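Local coordinates for protein particle-associated lyase (Acinetobacter bacteriophage AP22, PDB 4Y9V) that probably depolymerises the capsular polysaccharide of Acinetobacter baumannii as a trimeric phage tailspike, cleaving it by a lyase mechanism, at residues E371-G383 with N400-Q412. Residues are numbered along the deposited sequence; the frame is centred on the assembly and turned at random. Where two conformers were deposited one is given.
Unlike the reference sequence in segment 371-383: Glu380 (reference Lys). With EDO (1,2-ethanediol), chain D.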
loop_
_atom_site.group_PDB
_atom_site.type_symbol
_atom_site.label_atom_id
_atom_site.label_comp_id
_atom_site.label_asym_id
_atom_site.label_seq_id
_atom_site.Cartn_x
_atom_site.Cartn_y
_atom_site.Cartn_z
ATOM N N GLU A 371 6.535 -23.285 13.889
ATOM C CA GLU A 371 6.497 -24.723 14.125
ATOM C C GLU A 371 5.434 -25.103 15.132
ATOM O O GLU A 371 4.799 -26.165 15.024
ATOM C CB GLU A 371 7.860 -25.256 14.551
ATOM C CG GLU A 371 8.958 -25.054 13.494
ATOM C CD GLU A 371 8.616 -25.703 12.177
ATOM O OE1 GLU A 371 8.415 -26.946 12.135
ATOM O OE2 GLU A 371 8.436 -25.030 11.162
ATOM N N GLY A 372 5.230 -24.232 16.130
ATOM C CA GLY A 372 4.276 -24.461 17.200
ATOM C C GLY A 372 2.808 -24.164 16.863
ATOM O O GLY A 372 1.988 -24.191 17.786
ATOM N N GLN A 373 2.518 -23.921 15.603
ATOM C CA GLN A 373 1.197 -23.672 15.001
ATOM C C GLN A 373 0.821 -22.187 15.039
ATOM O O GLN A 373 1.014 -21.485 16.040
ATOM C CB GLN A 373 0.033 -24.445 15.613
ATOM C CG GLN A 373 0.240 -25.955 15.632
ATOM C CD GLN A 373 -1.052 -26.690 15.842
ATOM O OE1 GLN A 373 -2.106 -26.098 16.136
ATOM N NE2 GLN A 373 -1.008 -28.019 15.708
ATOM N N GLY A 374 0.205 -21.761 13.950
ATOM C CA GLY A 374 -0.340 -20.418 13.814
ATOM C C GLY A 374 0.641 -19.466 13.128
ATOM O O GLY A 374 1.854 -19.622 13.159
ATOM N N CYS A 375 0.054 -18.406 12.499
ATOM C CA CYS A 375 0.811 -17.358 11.849
ATOM C C CYS A 375 0.886 -16.049 12.608
ATOM O O CYS A 375 1.911 -15.362 12.531
ATOM C CB CYS A 375 0.233 -17.071 10.463
ATOM S SG CYS A 375 0.594 -18.370 9.223
ATOM N N VAL A 376 -0.206 -15.636 13.275
ATOM C CA VAL A 376 -0.303 -14.336 13.886
ATOM C C VAL A 376 -0.835 -14.501 15.307
ATOM O O VAL A 376 -1.876 -15.166 15.492
ATOM C CB VAL A 376 -1.266 -13.406 13.085
ATOM C CG1 VAL A 376 -1.370 -12.040 13.738
ATOM C CG2 VAL A 376 -0.800 -13.260 11.641
ATOM N N LEU A 377 -0.151 -13.910 16.266
ATOM C CA LEU A 377 -0.490 -14.011 17.680
ATOM C C LEU A 377 -0.840 -12.647 18.254
ATOM O O LEU A 377 -0.085 -11.682 18.101
ATOM C CB LEU A 377 0.699 -14.571 18.448
ATOM C CG LEU A 377 0.459 -14.799 19.958
ATOM C CD1 LEU A 377 -0.547 -15.887 20.201
ATOM C CD2 LEU A 377 1.800 -15.111 20.614
ATOM N N ILE A 378 -1.974 -12.589 18.949
ATOM C CA ILE A 378 -2.417 -11.437 19.730
ATOM C C ILE A 378 -2.345 -11.866 21.205
ATOM O O ILE A 378 -3.247 -12.497 21.714
ATOM C CB ILE A 378 -3.823 -10.992 19.313
ATOM C CG1 ILE A 378 -3.960 -10.695 17.856
ATOM C CG2 ILE A 378 -4.253 -9.796 20.158
ATOM C CD1 ILE A 378 -5.375 -10.503 17.352
ATOM N N ALA A 379 -1.230 -11.590 21.862
ATOM C CA ALA A 379 -0.973 -12.073 23.213
ATOM C C ALA A 379 -0.924 -10.992 24.266
ATOM O O ALA A 379 -0.971 -11.354 25.454
ATOM C CB ALA A 379 0.395 -12.742 23.271
ATOM N N GLU A 380 -0.875 -9.706 23.903
ATOM C CA GLU A 380 -0.976 -8.623 24.890
ATOM C C GLU A 380 -2.013 -7.595 24.404
ATOM O O GLU A 380 -1.700 -6.407 24.281
ATOM C CB GLU A 380 0.389 -7.978 25.170
ATOM C CG GLU A 380 1.382 -8.940 25.808
ATOM C CD GLU A 380 2.679 -8.276 26.286
ATOM O OE1 GLU A 380 3.210 -7.407 25.577
ATOM O OE2 GLU A 380 3.152 -8.632 27.388
ATOM N N PRO A 381 -3.249 -8.014 24.092
ATOM C CA PRO A 381 -4.185 -7.065 23.520
ATOM C C PRO A 381 -4.695 -6.029 24.513
ATOM O O PRO A 381 -5.104 -6.347 25.626
ATOM C CB PRO A 381 -5.369 -7.946 23.059
ATOM C CG PRO A 381 -5.284 -9.170 23.944
ATOM C CD PRO A 381 -3.793 -9.373 24.162
ATOM N N ARG A 382 -4.741 -4.788 24.054
ATOM C CA ARG A 382 -5.325 -3.661 24.785
ATOM C C ARG A 382 -6.664 -3.246 24.224
ATOM O O ARG A 382 -7.594 -2.904 24.982
ATOM C CB ARG A 382 -4.325 -2.503 24.779
ATOM C CG ARG A 382 -4.791 -1.272 25.518
ATOM C CD ARG A 382 -3.677 -0.226 25.502
ATOM N NE ARG A 382 -4.024 1.017 26.150
ATOM C CZ ARG A 382 -4.567 2.021 25.583
ATOM N NH1 ARG A 382 -5.003 1.954 24.311
ATOM N NH2 ARG A 382 -4.788 3.115 26.263
ATOM N N GLY A 383 -6.805 -3.248 22.900
ATOM C CA GLY A 383 -8.040 -2.876 22.265
ATOM C C GLY A 383 -7.761 -2.149 20.959
ATOM O O GLY A 383 -6.628 -1.756 20.685
ATOM N N ASN A 400 -4.942 -26.936 14.905
ATOM C CA ASN A 400 -5.927 -27.377 15.895
ATOM C C ASN A 400 -5.700 -26.782 17.269
ATOM O O ASN A 400 -6.661 -26.580 18.010
ATOM C CB ASN A 400 -5.927 -28.912 15.998
ATOM C CG ASN A 400 -4.613 -29.471 16.479
ATOM O OD1 ASN A 400 -3.618 -29.311 15.785
ATOM N ND2 ASN A 400 -4.609 -30.097 17.627
ATOM N N SER A 401 -4.440 -26.493 17.605
ATOM C CA SER A 401 -4.126 -25.937 18.923
ATOM C C SER A 401 -4.003 -24.423 18.858
ATOM O O SER A 401 -4.401 -23.734 19.812
ATOM C CB SER A 401 -2.866 -26.608 19.462
ATOM O OG SER A 401 -2.608 -26.086 20.738
ATOM N N TRP A 402 -3.476 -23.863 17.772
ATOM C CA TRP A 402 -3.472 -22.451 17.545
ATOM C C TRP A 402 -4.003 -22.232 16.129
ATOM O O TRP A 402 -3.575 -22.886 15.184
ATOM C CB TRP A 402 -2.042 -21.833 17.667
ATOM C CG TRP A 402 -1.490 -22.030 19.037
ATOM C CD1 TRP A 402 -0.786 -23.107 19.512
ATOM C CD2 TRP A 402 -1.650 -21.139 20.156
ATOM N NE1 TRP A 402 -0.509 -22.953 20.842
ATOM C CE2 TRP A 402 -1.018 -21.749 21.265
ATOM C CE3 TRP A 402 -2.262 -19.899 20.303
ATOM C CZ2 TRP A 402 -1.000 -21.146 22.510
ATOM C CZ3 TRP A 402 -2.239 -19.292 21.557
ATOM C CH2 TRP A 402 -1.608 -19.925 22.631
ATOM N N SER A 403 -4.962 -21.302 16.010
ATOM C CA SER A 403 -5.528 -20.949 14.730
ATOM C C SER A 403 -4.555 -20.071 13.925
ATOM O O SER A 403 -3.531 -19.623 14.411
ATOM C CB SER A 403 -6.835 -20.216 14.948
ATOM O OG SER A 403 -7.869 -21.087 15.384
ATOM N N LEU A 404 -4.918 -19.838 12.662
ATOM C CA LEU A 404 -4.082 -18.993 11.809
ATOM C C LEU A 404 -3.758 -17.656 12.513
ATOM O O LEU A 404 -2.602 -17.213 12.531
ATOM C CB LEU A 404 -4.781 -18.736 10.477
ATOM C CG LEU A 404 -3.908 -17.984 9.455
ATOM C CD1 LEU A 404 -2.919 -18.905 8.827
ATOM C CD2 LEU A 404 -4.810 -17.327 8.386
ATOM N N VAL A 405 -4.808 -17.043 13.026
ATOM C CA VAL A 405 -4.782 -15.789 13.773
ATOM C C VAL A 405 -5.435 -16.115 15.118
ATOM O O VAL A 405 -6.569 -16.557 15.145
ATOM C CB VAL A 405 -5.596 -14.713 13.032
ATOM C CG1 VAL A 405 -5.549 -13.408 13.816
ATOM C CG2 VAL A 405 -5.123 -14.542 11.593
ATOM N N HIS A 406 -4.681 -15.920 16.218
ATOM C CA HIS A 406 -5.153 -16.387 17.498
ATOM C C HIS A 406 -4.874 -15.325 18.558
ATOM O O HIS A 406 -3.763 -14.807 18.620
ATOM C CB HIS A 406 -4.461 -17.716 17.878
ATOM C CG HIS A 406 -5.222 -18.572 18.821
ATOM N ND1 HIS A 406 -5.699 -19.795 18.418
ATOM C CD2 HIS A 406 -5.597 -18.373 20.117
ATOM C CE1 HIS A 406 -6.331 -20.303 19.449
ATOM N NE2 HIS A 406 -6.278 -19.493 20.496
ATOM N N GLY A 407 -5.888 -15.046 19.348
ATOM C CA GLY A 407 -5.737 -14.118 20.460
ATOM C C GLY A 407 -6.184 -14.742 21.757
ATOM O O GLY A 407 -7.162 -15.493 21.792
ATOM N N ILE A 408 -5.470 -14.399 22.824
ATOM C CA ILE A 408 -5.806 -14.825 24.174
ATOM C C ILE A 408 -5.913 -13.574 25.033
ATOM O O ILE A 408 -5.003 -12.792 25.158
ATOM C CB ILE A 408 -4.727 -15.744 24.774
ATOM C CG1 ILE A 408 -4.460 -16.955 23.880
ATOM C CG2 ILE A 408 -5.108 -16.097 26.198
ATOM C CD1 ILE A 408 -5.571 -17.956 23.783
ATOM N N ILE A 409 -7.119 -13.400 25.617
ATOM C CA ILE A 409 -7.400 -12.242 26.460
ATOM C C ILE A 409 -7.201 -12.652 27.900
ATOM O O ILE A 409 -8.019 -13.378 28.486
ATOM C CB ILE A 409 -8.818 -11.714 26.195
ATOM C CG1 ILE A 409 -8.953 -11.269 24.734
ATOM C CG2 ILE A 409 -9.141 -10.576 27.130
ATOM C CD1 ILE A 409 -10.378 -10.961 24.307
ATOM N N GLU A 410 -6.112 -12.206 28.529
ATOM C CA GLU A 410 -5.830 -12.559 29.909
ATOM C C GLU A 410 -6.070 -11.425 30.893
ATOM O O GLU A 410 -5.996 -11.611 32.107
ATOM C CB GLU A 410 -4.380 -12.981 30.081
ATOM C CG GLU A 410 -3.830 -14.073 29.275
ATOM C CD GLU A 410 -2.295 -14.245 29.238
ATOM O OE1 GLU A 410 -1.522 -13.303 29.603
ATOM O OE2 GLU A 410 -1.978 -15.330 28.735
ATOM N N LYS A 411 -6.362 -10.231 30.372
ATOM C CA LYS A 411 -6.592 -9.032 31.164
ATOM C C LYS A 411 -7.773 -8.291 30.565
ATOM O O LYS A 411 -8.023 -8.403 29.366
ATOM C CB LYS A 411 -5.354 -8.120 31.139
ATOM C CG LYS A 411 -4.103 -8.725 31.663
ATOM C CD LYS A 411 -4.091 -9.013 33.116
ATOM C CE LYS A 411 -2.738 -9.482 33.594
ATOM N NZ LYS A 411 -2.708 -9.754 35.061
ATOM N N GLN A 412 -8.432 -7.474 31.345
ATOM C CA GLN A 412 -9.450 -6.612 30.797
ATOM C C GLN A 412 -8.858 -5.789 29.668
ATOM O O GLN A 412 -7.771 -5.214 29.775
ATOM C CB GLN A 412 -10.035 -5.697 31.869
ATOM C CG GLN A 412 -10.828 -6.406 32.948
ATOM C CD GLN A 412 -12.171 -6.921 32.466
ATOM O OE1 GLN A 412 -12.683 -6.557 31.398
ATOM N NE2 GLN A 412 -12.758 -7.768 33.278
HETATM C C1 EDO D . -4.206 0.189 21.390
HETATM O O1 EDO D . -4.984 -0.237 22.429
HETATM C C2 EDO D . -4.878 1.198 20.516
HETATM O O2 EDO D . -4.991 2.436 21.192
HETATM O O HOH W 1 -1.660 -17.971 15.690
HETATM O O HOH W 2 -2.353 -13.617 25.755
HETATM O O HOH W 3 0.547 -12.361 27.581
HETATM O O HOH W 4 -6.443 -8.318 27.099
HETATM O O HOH W 5 -5.731 -4.493 27.999
#
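Gln373 OE1 takes two backbone N-H groups, from Ser401 N at 2.8 Å and Trp402 N at 3.1 Å, both donors tilted from the plane of the Gln373 carbonyl. The same amide gives NE2 to Asn400 OD1 (2.9 Å), which lies in the Gln373 amide plane although the two amides are turned 65° apart; three bonds thus fix the rotation of the Gln373 amide. The chain, extended beyond CG, carries the amide across to the backbone of residues 400-402. Leu404 O is likewise gripped twice, by Cys375 N and Val376 N, where the strands begin. From there the donor alternates between the segments: His406 N to Val376 O, Ile378 N to His406 O at 2.9 Å, and Ile408 N to Ile378 O, a parallel pairing whose axes diverge by only 15°. On one face, Leu377 CD1 meets Trp402 CZ3 obliquely at 4.0 Å; Trp402 CE3 stands 3.5 Å above the His406 ring, whose ND1 accepts from Ser403 N. On the other face Val376 packs on Phe355, Ile378 on Phe386 and Val419, and Val405 on Leu388. Past the strands, water 2 bridges Ala379 O and Ile408 O. Equivalent strands of successive coils stacked in parallel, with an apolar interior, are characteristic of the right-handed beta-helix of pectin lyase-like tailspikes.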